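Local coordinates for protein tRNA (guanine(9)-N1)-methyltransferase (Schizosaccharomyces pombe, PDB 4JWH) that transfers a methyl group from S-adenosyl-L-methionine to N1 of guanosine 9 in cytoplasmic tRNA, leaving S-adenosyl-L-homocysteine as by-product, at residues C110-L115 against Q225-E230; V142-T147 against Q256-L261; K176-E181 against E187-L192; G212-K217 against K221-N226. All coordinates share one frame; numbering follows the deposited sequence.

Interaction 1. Residues C110-L115 against Q225-E230; sequences CAFDDL and QNKASE
K227 reaches out from helix 223-231 and meets A111 and F112 with the far end of its side chain. Its CG is anti to the backbone N (chi1 175°) and every later torsion is also close to 180°, which stretches the chain to full length. Its apolar part packs first: K227 CD lies 4.0 Å from F112 CZ, with F112 CE1 equally near. The two side chains arrive from opposite directions.

Farther along the lysine, NZ is 3.3 Å from A111 CB and 3.8 Å from F112 CZ, approaching the ring obliquely. The charged partner of K227 NZ is D109, whose OD2 forms a salt bridge with it. D109 closes strand 105-109, a central member of the parallel sheet of this SPOUT-type methyltransferase, and 110-115 is the loop leading from it toward helix 118-137. The lysine therefore ties helix 223-231 to the C-terminal end of that strand, beside the cofactor site: F112 also packs on L223 and C224 of the same helix and on Y191 of strand 189-192, and its side chain is about 6 Å from the bound S-adenosyl-L-homocysteine at the nearest atoms.

Hydrogen bonds brace each segment separately. L115 N donates to F112 O at 2.8 Å, where the loop winds into a short 3-10 turn, and the D113 carboxylate leaves the loop to receive R152 N and L153 N at the start of helix 151-161. On the other segment, S229 OG donates to Q225 O at 2.8 Å.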
# COMPACT_ATOMS: atom_id res chain seq x y z
N CYS A 110 -4.86 7.42 -3.17
CA CYS A 110 -4.64 7.88 -4.53
C CYS A 110 -4.96 9.36 -4.71
O CYS A 110 -5.47 9.75 -5.74
CB CYS A 110 -5.44 7.04 -5.54
SG CYS A 110 -5.06 5.27 -5.56
N ALA A 111 -4.60 10.18 -3.73
CA ALA A 111 -4.87 11.61 -3.77
C ALA A 111 -3.84 12.47 -4.49
O ALA A 111 -3.96 13.71 -4.46
CB ALA A 111 -5.07 12.15 -2.32
N PHE A 112 -2.85 11.87 -5.14
CA PHE A 112 -1.67 12.67 -5.62
C PHE A 112 -1.52 12.73 -7.15
O PHE A 112 -0.43 13.03 -7.66
CB PHE A 112 -0.37 12.14 -4.99
CG PHE A 112 -0.48 11.86 -3.53
CD1 PHE A 112 -0.47 12.90 -2.60
CD2 PHE A 112 -0.63 10.55 -3.08
CE1 PHE A 112 -0.61 12.64 -1.23
CE2 PHE A 112 -0.76 10.27 -1.73
CZ PHE A 112 -0.75 11.32 -0.80
N ASP A 113 -2.60 12.42 -7.87
CA ASP A 113 -2.65 12.48 -9.34
C ASP A 113 -1.94 13.74 -9.89
O ASP A 113 -1.12 13.66 -10.80
CB ASP A 113 -4.13 12.48 -9.79
CG ASP A 113 -4.36 11.73 -11.10
OD1 ASP A 113 -4.43 12.43 -12.14
OD2 ASP A 113 -4.51 10.47 -11.09
N ASP A 114 -2.24 14.90 -9.32
CA ASP A 114 -1.66 16.17 -9.81
C ASP A 114 -0.14 16.31 -9.60
O ASP A 114 0.48 17.21 -10.19
CB ASP A 114 -2.37 17.37 -9.16
CG ASP A 114 -3.83 17.48 -9.57
OD1 ASP A 114 -4.16 17.18 -10.74
OD2 ASP A 114 -4.63 17.86 -8.72
N LEU A 115 0.46 15.45 -8.78
CA LEU A 115 1.91 15.55 -8.55
C LEU A 115 2.75 14.71 -9.50
O LEU A 115 3.98 14.80 -9.50
CB LEU A 115 2.27 15.20 -7.09
CG LEU A 115 1.53 16.00 -6.01
CD1 LEU A 115 2.00 15.61 -4.61
CD2 LEU A 115 1.66 17.51 -6.26
N GLN A 225 4.21 11.91 5.23
CA GLN A 225 4.35 12.22 6.64
C GLN A 225 3.57 13.49 6.97
O GLN A 225 2.90 13.55 7.99
CB GLN A 225 5.84 12.32 7.04
CG GLN A 225 6.09 12.70 8.53
CD GLN A 225 5.66 11.62 9.55
OE1 GLN A 225 5.69 10.44 9.27
NE2 GLN A 225 5.27 12.06 10.74
N ASN A 226 3.66 14.50 6.10
CA ASN A 226 3.03 15.81 6.40
C ASN A 226 1.52 15.73 6.37
O ASN A 226 0.83 16.35 7.17
CB ASN A 226 3.48 16.87 5.38
CG ASN A 226 4.87 17.42 5.71
OD1 ASN A 226 5.31 17.35 6.84
ND2 ASN A 226 5.59 17.89 4.69
N LYS A 227 1.03 14.99 5.41
CA LYS A 227 -0.39 14.84 5.19
C LYS A 227 -1.04 14.17 6.40
O LYS A 227 -2.02 14.67 6.94
CB LYS A 227 -0.62 14.00 3.92
CG LYS A 227 -2.11 13.70 3.69
CD LYS A 227 -2.35 13.00 2.40
CE LYS A 227 -3.84 12.78 2.23
NZ LYS A 227 -4.08 12.24 0.87
N ALA A 228 -0.45 13.06 6.86
CA ALA A 228 -1.01 12.30 7.97
C ALA A 228 -0.91 13.07 9.30
O ALA A 228 -1.86 13.04 10.09
CB ALA A 228 -0.36 10.91 8.10
N SER A 229 0.22 13.76 9.53
CA SER A 229 0.36 14.61 10.73
C SER A 229 -0.71 15.68 10.79
O SER A 229 -1.37 15.84 11.84
CB SER A 229 1.74 15.29 10.78
OG SER A 229 2.73 14.31 10.67
N GLU A 230 -0.91 16.38 9.68
CA GLU A 230 -1.95 17.42 9.64
C GLU A 230 -3.32 16.86 9.97
O GLU A 230 -4.15 17.55 10.57
CB GLU A 230 -1.98 18.14 8.29
CG GLU A 230 -2.76 19.46 8.24
CD GLU A 230 -4.27 19.30 8.16
OE1 GLU A 230 -5.00 20.23 8.56
OE2 GLU A 230 -4.75 18.24 7.72

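Interaction 2. Residues V142-T147 against Q256-L261; sequences VELFAT and QVFEIL. With SAH (S-adenosyl-L-homocysteine), chain C.
F258 projects from helix 254-267 onto V142 and L144, packing the helix against the parallel sheet of a SPOUT-type alpha/beta domain. Strand 143-147 lies beside strand 105-109 in that sheet, and V142 is the residue just ahead of it.

The packing between the segments is entirely apolar and converges on one ring atom. V142 CG2 meets F258 CE1 at 4.2 Å, at the edge of the ring and near its plane, the two side chains coming from opposite directions. L144 CD1 comes to 4.0 Å from the same F258 CE1 on an oblique course. F258 has its CG anti to the backbone N (chi1 -178°), a setting that carries the ring away from the helix axis toward the strand. Other parts of the core surround it: I106 of strand 105-109, and C131 and N135 of helix 118-137.

Hydrogen bonds run along each element. In the helix, I260 N donates to Q256 O at 2.9 Å and L261 N to V257 O at 3.0 Å. On the strand side, V142 O receives ND2 of N135, while L144 O receives ND2 of N172, at the neighbouring strand 171-173.

The residue before F258 serves the cofactor site instead. V257 belongs to the pocket of S-adenosyl-L-homocysteine, so one turn of this helix presents F258 to the sheet and V257 to the ligand. One methyl group of the valine makes the approach, with V257 CG2 standing 3.5 Å from N9 of the ligand and 3.6 Å from its C8.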
# COMPACT_ATOMS: atom_id res chain seq x y z
N VAL A 142 -6.07 -9.45 2.25
CA VAL A 142 -6.72 -8.39 2.99
C VAL A 142 -7.79 -7.77 2.14
O VAL A 142 -7.95 -8.16 0.97
CB VAL A 142 -5.68 -7.30 3.39
CG1 VAL A 142 -4.62 -7.91 4.26
CG2 VAL A 142 -5.04 -6.66 2.15
N GLU A 143 -8.50 -6.78 2.69
CA GLU A 143 -9.34 -5.92 1.86
C GLU A 143 -8.52 -4.72 1.40
O GLU A 143 -8.05 -3.90 2.22
CB GLU A 143 -10.64 -5.48 2.59
CG GLU A 143 -11.74 -6.58 2.68
CD GLU A 143 -12.42 -7.00 1.36
OE1 GLU A 143 -12.33 -6.33 0.31
OE2 GLU A 143 -13.09 -8.04 1.39
N LEU A 144 -8.33 -4.67 0.08
CA LEU A 144 -7.64 -3.59 -0.60
C LEU A 144 -8.57 -2.43 -0.98
O LEU A 144 -9.58 -2.64 -1.64
CB LEU A 144 -6.91 -4.13 -1.84
CG LEU A 144 -5.95 -3.20 -2.62
CD1 LEU A 144 -4.91 -2.65 -1.67
CD2 LEU A 144 -5.27 -3.95 -3.84
N PHE A 145 -8.23 -1.22 -0.55
CA PHE A 145 -9.00 -0.04 -0.90
C PHE A 145 -8.11 0.84 -1.74
O PHE A 145 -6.87 0.88 -1.53
CB PHE A 145 -9.47 0.75 0.34
CG PHE A 145 -10.67 0.14 1.04
CD1 PHE A 145 -11.92 0.79 1.04
CD2 PHE A 145 -10.55 -1.08 1.69
CE1 PHE A 145 -13.02 0.24 1.69
CE2 PHE A 145 -11.64 -1.65 2.34
CZ PHE A 145 -12.90 -0.99 2.32
N ALA A 146 -8.74 1.52 -2.69
CA ALA A 146 -8.07 2.60 -3.44
C ALA A 146 -8.91 3.89 -3.27
O ALA A 146 -9.98 4.05 -3.90
CB ALA A 146 -7.93 2.23 -4.88
N THR A 147 -8.43 4.81 -2.43
CA THR A 147 -9.22 5.99 -2.07
C THR A 147 -8.79 7.25 -2.84
O THR A 147 -7.66 7.32 -3.32
CB THR A 147 -9.22 6.24 -0.51
OG1 THR A 147 -7.88 6.41 -0.04
CG2 THR A 147 -9.88 5.05 0.24
N GLN A 256 6.06 -2.79 -3.75
CA GLN A 256 7.05 -3.43 -2.87
C GLN A 256 6.59 -3.39 -1.40
O GLN A 256 6.70 -4.37 -0.66
CB GLN A 256 8.44 -2.79 -3.01
CG GLN A 256 9.18 -3.24 -4.28
CD GLN A 256 10.49 -2.50 -4.48
OE1 GLN A 256 10.59 -1.31 -4.15
NE2 GLN A 256 11.50 -3.19 -5.01
N VAL A 257 6.05 -2.26 -1.00
CA VAL A 257 5.59 -2.09 0.38
C VAL A 257 4.40 -3.01 0.60
O VAL A 257 4.36 -3.75 1.57
CB VAL A 257 5.18 -0.61 0.63
CG1 VAL A 257 4.42 -0.48 1.95
CG2 VAL A 257 6.44 0.26 0.64
N PHE A 258 3.45 -2.99 -0.32
CA PHE A 258 2.30 -3.90 -0.21
C PHE A 258 2.73 -5.36 -0.07
O PHE A 258 2.26 -6.09 0.82
CB PHE A 258 1.32 -3.78 -1.39
CG PHE A 258 0.14 -4.69 -1.23
CD1 PHE A 258 -0.98 -4.25 -0.54
CD2 PHE A 258 0.18 -6.00 -1.69
CE1 PHE A 258 -2.08 -5.12 -0.33
CE2 PHE A 258 -0.89 -6.87 -1.46
CZ PHE A 258 -2.02 -6.41 -0.78
N GLU A 259 3.61 -5.80 -0.99
CA GLU A 259 4.10 -7.16 -0.99
C GLU A 259 4.79 -7.52 0.33
O GLU A 259 4.65 -8.65 0.86
CB GLU A 259 5.06 -7.36 -2.18
CG GLU A 259 4.38 -7.34 -3.56
CD GLU A 259 5.40 -7.10 -4.68
OE1 GLU A 259 4.99 -6.89 -5.83
OE2 GLU A 259 6.63 -7.08 -4.39
N ILE A 260 5.57 -6.57 0.86
CA ILE A 260 6.24 -6.82 2.14
C ILE A 260 5.22 -7.01 3.28
O ILE A 260 5.34 -7.93 4.07
CB ILE A 260 7.26 -5.71 2.46
CG1 ILE A 260 8.53 -5.87 1.57
CG2 ILE A 260 7.58 -5.62 3.99
CD1 ILE A 260 9.25 -4.52 1.49
N LEU A 261 4.21 -6.14 3.35
CA LEU A 261 3.15 -6.25 4.37
C LEU A 261 2.48 -7.61 4.28
O LEU A 261 2.31 -8.28 5.29
CB LEU A 261 2.11 -5.15 4.23
CG LEU A 261 2.66 -3.71 4.30
CD1 LEU A 261 1.49 -2.74 4.03
CD2 LEU A 261 3.26 -3.47 5.70
N SAH C . 7.88 11.00 -1.14
CA SAH C . 6.77 10.06 -1.14
CB SAH C . 7.25 8.82 -1.94
CG SAH C . 6.80 7.57 -1.32
SD SAH C . 6.99 5.96 -1.99
C SAH C . 6.26 9.97 0.29
O SAH C . 5.78 9.01 0.81
OXT SAH C . 6.25 10.95 0.97
C5' SAH C . 5.34 5.39 -1.99
C4' SAH C . 4.76 4.87 -0.68
O4' SAH C . 5.36 3.70 -0.23
C3' SAH C . 4.80 5.82 0.53
O3' SAH C . 3.78 6.78 0.50
C2' SAH C . 4.72 4.91 1.70
O2' SAH C . 3.38 4.66 1.96
C1' SAH C . 5.43 3.69 1.16
N9 SAH C . 6.81 3.55 1.65
C8 SAH C . 7.89 3.55 0.93
N7 SAH C . 8.97 3.33 1.63
C5 SAH C . 8.57 3.14 2.86
C6 SAH C . 9.20 2.86 4.15
N6 SAH C . 10.49 2.73 4.24
N1 SAH C . 8.42 2.74 5.20
C2 SAH C . 7.11 2.87 5.11
N3 SAH C . 6.48 3.14 3.99
C4 SAH C . 7.14 3.28 2.85

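Interaction 3. Residues K176-E181 against E187-L192; sequences KSYLEE and EKLVYL. With SAH (S-adenosyl-L-homocysteine), chain C.
Y178 crosses to L189 and Y191 from the first turn of the short helix 178-181. From CB the side chain leaves with CG between the backbone N and the carbonyl carbon (chi1 56°), a crowded position that directs the ring to the strand. Y178 CD2 then meets L189 CD1 at 4.1 Å. Along the opposite flank, Y178 CE1 and then CZ both reach Y191 CE1 at 3.6 Å. At the tip, Y178 OH sits in the plane of the Y191 ring and against its edge, 3.1 Å from Y191 CE1 and 3.2 Å from Y191 CD1. The ring planes of Y178 and Y191 meet at 76° with centroids 5.6 Å apart, an oblique pairing of two tyrosines whose side chains cross at about a right angle.

The helix starts with a capping box, in which E180 N donates to S177 OG at 2.9 Å and S177 N donates to E180 OE2 at 3.0 Å, reaching the anti side of the carboxylate. Strand 189-192 belongs to the parallel sheet of the SPOUT-type domain; Y178 also lies on I210 of the adjacent strand 208-212 and on V107 of strand 105-109 beyond it. At the C-terminal end of strand 189-192 the cofactor site begins: O2' of S-adenosyl-L-homocysteine donates a hydrogen bond to L192 O.

Both hydroxyls find polar partners elsewhere: Y178 OH is hydrogen-bonded to OE1 of Q231, and Y191 OH to OD2 of D109. Replacing Y178 by an alanine would probably leave Q231 OE1 without this partner and open a gap beside the Y191 edge and L189 CD1.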
# COMPACT_ATOMS: atom_id res chain seq x y z
N LYS A 176 -14.15 8.58 -2.38
CA LYS A 176 -13.97 9.06 -1.01
C LYS A 176 -12.50 9.00 -0.62
O LYS A 176 -11.76 8.09 -1.03
CB LYS A 176 -14.79 8.24 0.01
CG LYS A 176 -16.33 8.37 -0.18
CD LYS A 176 -17.06 7.61 0.93
CE LYS A 176 -18.55 7.86 0.91
NZ LYS A 176 -19.22 7.14 -0.23
N SER A 177 -12.09 9.98 0.17
CA SER A 177 -10.78 9.96 0.82
C SER A 177 -10.81 8.86 1.87
O SER A 177 -11.90 8.44 2.28
CB SER A 177 -10.52 11.30 1.50
OG SER A 177 -11.31 11.36 2.68
N TYR A 178 -9.63 8.38 2.30
CA TYR A 178 -9.57 7.39 3.39
C TYR A 178 -10.18 7.95 4.67
O TYR A 178 -10.80 7.19 5.43
CB TYR A 178 -8.14 6.83 3.65
CG TYR A 178 -7.02 7.85 3.95
CD1 TYR A 178 -6.08 8.17 2.98
CD2 TYR A 178 -6.89 8.42 5.20
CE1 TYR A 178 -5.05 9.11 3.25
CE2 TYR A 178 -5.84 9.36 5.48
CZ TYR A 178 -4.95 9.69 4.50
OH TYR A 178 -3.93 10.60 4.75
N LEU A 179 -9.99 9.25 4.89
CA LEU A 179 -10.51 9.95 6.07
C LEU A 179 -12.04 9.92 6.05
O LEU A 179 -12.67 9.73 7.08
CB LEU A 179 -9.98 11.39 6.16
CG LEU A 179 -10.04 12.09 7.54
CD1 LEU A 179 -9.26 11.33 8.61
CD2 LEU A 179 -9.55 13.56 7.46
N GLU A 180 -12.62 10.07 4.86
CA GLU A 180 -14.06 9.96 4.67
C GLU A 180 -14.52 8.54 4.87
O GLU A 180 -15.42 8.30 5.66
CB GLU A 180 -14.50 10.50 3.30
CG GLU A 180 -14.31 12.01 3.18
CD GLU A 180 -14.59 12.57 1.78
OE1 GLU A 180 -15.11 13.72 1.72
OE2 GLU A 180 -14.27 11.93 0.75
N GLU A 181 -13.88 7.60 4.16
CA GLU A 181 -14.28 6.21 4.20
C GLU A 181 -14.13 5.56 5.59
O GLU A 181 -14.95 4.72 5.97
CB GLU A 181 -13.54 5.43 3.09
CG GLU A 181 -13.78 3.94 3.04
CD GLU A 181 -15.14 3.55 2.48
OE1 GLU A 181 -15.63 2.47 2.87
OE2 GLU A 181 -15.71 4.31 1.66
N GLU A 187 -8.89 6.38 14.56
CA GLU A 187 -7.91 5.98 15.57
C GLU A 187 -7.12 4.72 15.16
O GLU A 187 -6.07 4.42 15.72
CB GLU A 187 -8.64 5.78 16.91
CG GLU A 187 -9.84 4.81 16.88
CD GLU A 187 -11.17 5.40 16.34
OE1 GLU A 187 -11.26 6.61 16.07
OE2 GLU A 187 -12.15 4.62 16.19
N LYS A 188 -7.65 4.00 14.16
CA LYS A 188 -7.08 2.74 13.74
C LYS A 188 -6.24 2.90 12.47
O LYS A 188 -5.66 1.93 12.00
CB LYS A 188 -8.17 1.68 13.52
CG LYS A 188 -9.16 1.48 14.71
CD LYS A 188 -8.69 0.48 15.77
CE LYS A 188 -9.67 0.46 17.00
NZ LYS A 188 -11.15 0.26 16.68
N LEU A 189 -6.21 4.11 11.92
CA LEU A 189 -5.45 4.39 10.72
C LEU A 189 -3.99 4.55 11.05
O LEU A 189 -3.65 5.17 12.06
CB LEU A 189 -5.94 5.69 10.05
CG LEU A 189 -7.31 5.66 9.39
CD1 LEU A 189 -7.74 7.05 8.99
CD2 LEU A 189 -7.37 4.70 8.19
N VAL A 190 -3.14 3.99 10.20
CA VAL A 190 -1.69 4.21 10.29
C VAL A 190 -1.24 4.49 8.86
O VAL A 190 -1.44 3.66 7.97
CB VAL A 190 -0.93 2.96 10.86
CG1 VAL A 190 0.58 3.12 10.70
CG2 VAL A 190 -1.31 2.67 12.31
N TYR A 191 -0.63 5.66 8.64
CA TYR A 191 -0.07 5.99 7.34
C TYR A 191 1.41 5.57 7.33
O TYR A 191 2.24 6.10 8.08
CB TYR A 191 -0.21 7.49 7.06
CG TYR A 191 -0.32 7.86 5.59
CD1 TYR A 191 -1.36 8.66 5.14
CD2 TYR A 191 0.65 7.45 4.65
CE1 TYR A 191 -1.49 9.02 3.80
CE2 TYR A 191 0.53 7.79 3.29
CZ TYR A 191 -0.56 8.57 2.89
OH TYR A 191 -0.74 8.96 1.61
N LEU A 192 1.74 4.62 6.47
CA LEU A 192 3.12 4.17 6.29
C LEU A 192 3.94 5.24 5.56
O LEU A 192 3.55 5.72 4.50
CB LEU A 192 3.11 2.85 5.50
CG LEU A 192 2.45 1.70 6.31
CD1 LEU A 192 2.31 0.46 5.49
CD2 LEU A 192 3.28 1.37 7.57
N SAH C . 7.88 11.00 -1.14
CA SAH C . 6.77 10.06 -1.14
CB SAH C . 7.25 8.82 -1.94
CG SAH C . 6.80 7.57 -1.32
SD SAH C . 6.99 5.96 -1.99
C SAH C . 6.26 9.97 0.29
O SAH C . 5.78 9.01 0.81
OXT SAH C . 6.25 10.95 0.97
C5' SAH C . 5.34 5.39 -1.99
C4' SAH C . 4.76 4.87 -0.68
O4' SAH C . 5.36 3.70 -0.23
C3' SAH C . 4.80 5.82 0.53
O3' SAH C . 3.78 6.78 0.50
C2' SAH C . 4.72 4.91 1.70
O2' SAH C . 3.38 4.66 1.96
C1' SAH C . 5.43 3.69 1.16
N9 SAH C . 6.81 3.55 1.65
C8 SAH C . 7.89 3.55 0.93
N7 SAH C . 8.97 3.33 1.63
C5 SAH C . 8.57 3.14 2.86
C6 SAH C . 9.20 2.86 4.15
N6 SAH C . 10.49 2.73 4.24
N1 SAH C . 8.42 2.74 5.20
C2 SAH C . 7.11 2.87 5.11
N3 SAH C . 6.48 3.14 3.99
C4 SAH C . 7.14 3.28 2.85

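Interaction 4. Residues G212-K217 against K221-N226; sequences GAIVDK and KNLCQN. With SAH (S-adenosyl-L-homocysteine), chain C.
I214 holds its CG1 anti to the backbone N (chi1 -173°) and L223 sets its CG the same way, and the two chains meet tip to tip with I214 CD1 3.7 Å from L223 CD2. D216 is turned differently: its CG lies between the backbone N and the carbonyl carbon (chi1 75°), bringing the carboxylate to the amino-acid end of S-adenosyl-L-homocysteine. G212 brings its CA to 4.1 Å from C224 SG.

The ligand bridges the two segments. Its N donates to D216 OD2 at 2.9 Å, and the same oxygen accepts Y220 N. At the start of helix 223-231, C224 N donates to OXT at 3.1 Å, nearly straight at 171°. On the ribose, G212 N donates to O2' at 3.0 Å. A leucine in place of D216 would probably leave the ligand N and Y220 N without their shared acceptor.

This is the cofactor-binding loop and helix start of the SPOUT-type domain, and D216 is the proton acceptor of the reaction. The ligand carboxylate faces the N-terminal end of a helix, whose dipole would probably help to hold its negative charge. With the amino group on D216 and the carboxylate on C224, the amino-acid part of the cofactor is gripped at both of its polar groups, one of them by the residue that acts as proton acceptor.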
# COMPACT_ATOMS: atom_id res chain seq x y z
N GLY A 212 0.90 5.53 0.45
CA GLY A 212 0.81 6.62 -0.55
C GLY A 212 0.87 6.13 -1.99
O GLY A 212 1.86 5.53 -2.40
N ALA A 213 -0.17 6.38 -2.77
CA ALA A 213 -0.15 5.90 -4.16
C ALA A 213 0.49 6.99 -5.01
O ALA A 213 -0.19 7.84 -5.59
CB ALA A 213 -1.56 5.54 -4.68
N ILE A 214 1.82 6.96 -5.05
CA ILE A 214 2.59 7.94 -5.79
C ILE A 214 3.96 7.38 -6.23
O ILE A 214 4.63 6.68 -5.48
CB ILE A 214 2.76 9.27 -4.98
CG1 ILE A 214 3.42 10.37 -5.86
CG2 ILE A 214 3.49 9.04 -3.65
CD1 ILE A 214 3.49 11.74 -5.23
N VAL A 215 4.33 7.69 -7.46
CA VAL A 215 5.62 7.36 -8.01
C VAL A 215 6.37 8.67 -8.23
O VAL A 215 6.12 9.39 -9.20
CB VAL A 215 5.44 6.59 -9.35
CG1 VAL A 215 6.78 6.39 -10.09
CG2 VAL A 215 4.77 5.26 -9.08
N ASP A 216 7.24 9.00 -7.29
CA ASP A 216 7.92 10.30 -7.31
C ASP A 216 9.44 10.19 -7.22
O ASP A 216 10.13 11.19 -7.38
CB ASP A 216 7.29 11.20 -6.22
CG ASP A 216 7.73 10.84 -4.81
OD1 ASP A 216 7.94 9.64 -4.55
OD2 ASP A 216 7.87 11.74 -3.95
N LYS A 217 9.95 8.98 -6.96
CA LYS A 217 11.39 8.76 -6.74
C LYS A 217 11.78 9.47 -5.44
O LYS A 217 12.93 9.88 -5.27
CB LYS A 217 12.25 9.34 -7.86
CG LYS A 217 12.29 8.60 -9.17
CD LYS A 217 13.52 9.11 -9.96
CE LYS A 217 13.93 8.17 -11.09
NZ LYS A 217 15.38 8.34 -11.43
N LYS A 221 9.82 14.71 -0.48
CA LYS A 221 10.21 14.28 0.87
C LYS A 221 9.16 14.76 1.84
O LYS A 221 8.67 15.86 1.69
CB LYS A 221 11.57 14.87 1.28
CG LYS A 221 12.70 14.66 0.29
CD LYS A 221 14.02 15.26 0.84
CE LYS A 221 15.27 14.70 0.14
NZ LYS A 221 16.57 15.14 0.81
N ASN A 222 8.83 13.94 2.82
CA ASN A 222 7.87 14.31 3.85
C ASN A 222 6.44 14.47 3.40
O ASN A 222 5.60 14.82 4.21
CB ASN A 222 8.30 15.57 4.58
CG ASN A 222 9.23 15.27 5.69
OD1 ASN A 222 8.79 14.86 6.78
ND2 ASN A 222 10.53 15.40 5.44
N LEU A 223 6.17 14.20 2.14
CA LEU A 223 4.82 14.42 1.62
C LEU A 223 3.79 13.67 2.47
O LEU A 223 2.85 14.26 3.07
CB LEU A 223 4.74 14.01 0.15
CG LEU A 223 3.37 14.04 -0.56
CD1 LEU A 223 3.01 15.43 -1.03
CD2 LEU A 223 3.40 13.07 -1.73
N CYS A 224 3.95 12.35 2.53
CA CYS A 224 2.93 11.54 3.22
C CYS A 224 2.99 11.76 4.71
O CYS A 224 1.95 11.87 5.38
CB CYS A 224 3.03 10.06 2.81
SG CYS A 224 2.60 9.90 1.05
N GLN A 225 4.21 11.91 5.23
CA GLN A 225 4.35 12.22 6.64
C GLN A 225 3.57 13.49 6.97
O GLN A 225 2.90 13.55 7.99
CB GLN A 225 5.84 12.32 7.04
CG GLN A 225 6.09 12.70 8.53
CD GLN A 225 5.66 11.62 9.55
OE1 GLN A 225 5.69 10.44 9.27
NE2 GLN A 225 5.27 12.06 10.74
N ASN A 226 3.66 14.50 6.10
CA ASN A 226 3.03 15.81 6.40
C ASN A 226 1.52 15.73 6.37
O ASN A 226 0.83 16.35 7.17
CB ASN A 226 3.48 16.87 5.38
CG ASN A 226 4.87 17.42 5.71
OD1 ASN A 226 5.31 17.35 6.84
ND2 ASN A 226 5.59 17.89 4.69
N SAH C . 7.88 11.00 -1.14
CA SAH C . 6.77 10.06 -1.14
CB SAH C . 7.25 8.82 -1.94
CG SAH C . 6.80 7.57 -1.32
SD SAH C . 6.99 5.96 -1.99
C SAH C . 6.26 9.97 0.29
O SAH C . 5.78 9.01 0.81
OXT SAH C . 6.25 10.95 0.97
C5' SAH C . 5.34 5.39 -1.99
C4' SAH C . 4.76 4.87 -0.68
O4' SAH C . 5.36 3.70 -0.23
C3' SAH C . 4.80 5.82 0.53
O3' SAH C . 3.78 6.78 0.50
C2' SAH C . 4.72 4.91 1.70
O2' SAH C . 3.38 4.66 1.96
C1' SAH C . 5.43 3.69 1.16
N9 SAH C . 6.81 3.55 1.65
C8 SAH C . 7.89 3.55 0.93
N7 SAH C . 8.97 3.33 1.63
C5 SAH C . 8.57 3.14 2.86
C6 SAH C . 9.20 2.86 4.15
N6 SAH C . 10.49 2.73 4.24
N1 SAH C . 8.42 2.74 5.20
C2 SAH C . 7.11 2.87 5.11
N3 SAH C . 6.48 3.14 3.99
C4 SAH C . 7.14 3.28 2.85

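Overall arrangement
From the N terminus, 110-115 opens the long loop that interaction 1 closes at 225-230. Before it closes, 142-147 opens the loop of interaction 2, completed only at 256-261, so these two cross. They also touch: C110 N probably donates a hydrogen bond to T147 O. Interaction 3 is a short local closure within both spans, joining helix 178-181 to strand 189-192. Interaction 4 follows it in series, lies wholly within the span of interaction 2, and ends on the same helix, 223-231, as interaction 1. Y191 packs on C224, linking interactions 3 and 4. Together they fasten helices 223-231 and 254-267 to the parallel sheet, and interactions 2, 3 and 4 touch the bound S-adenosyl-L-homocysteine.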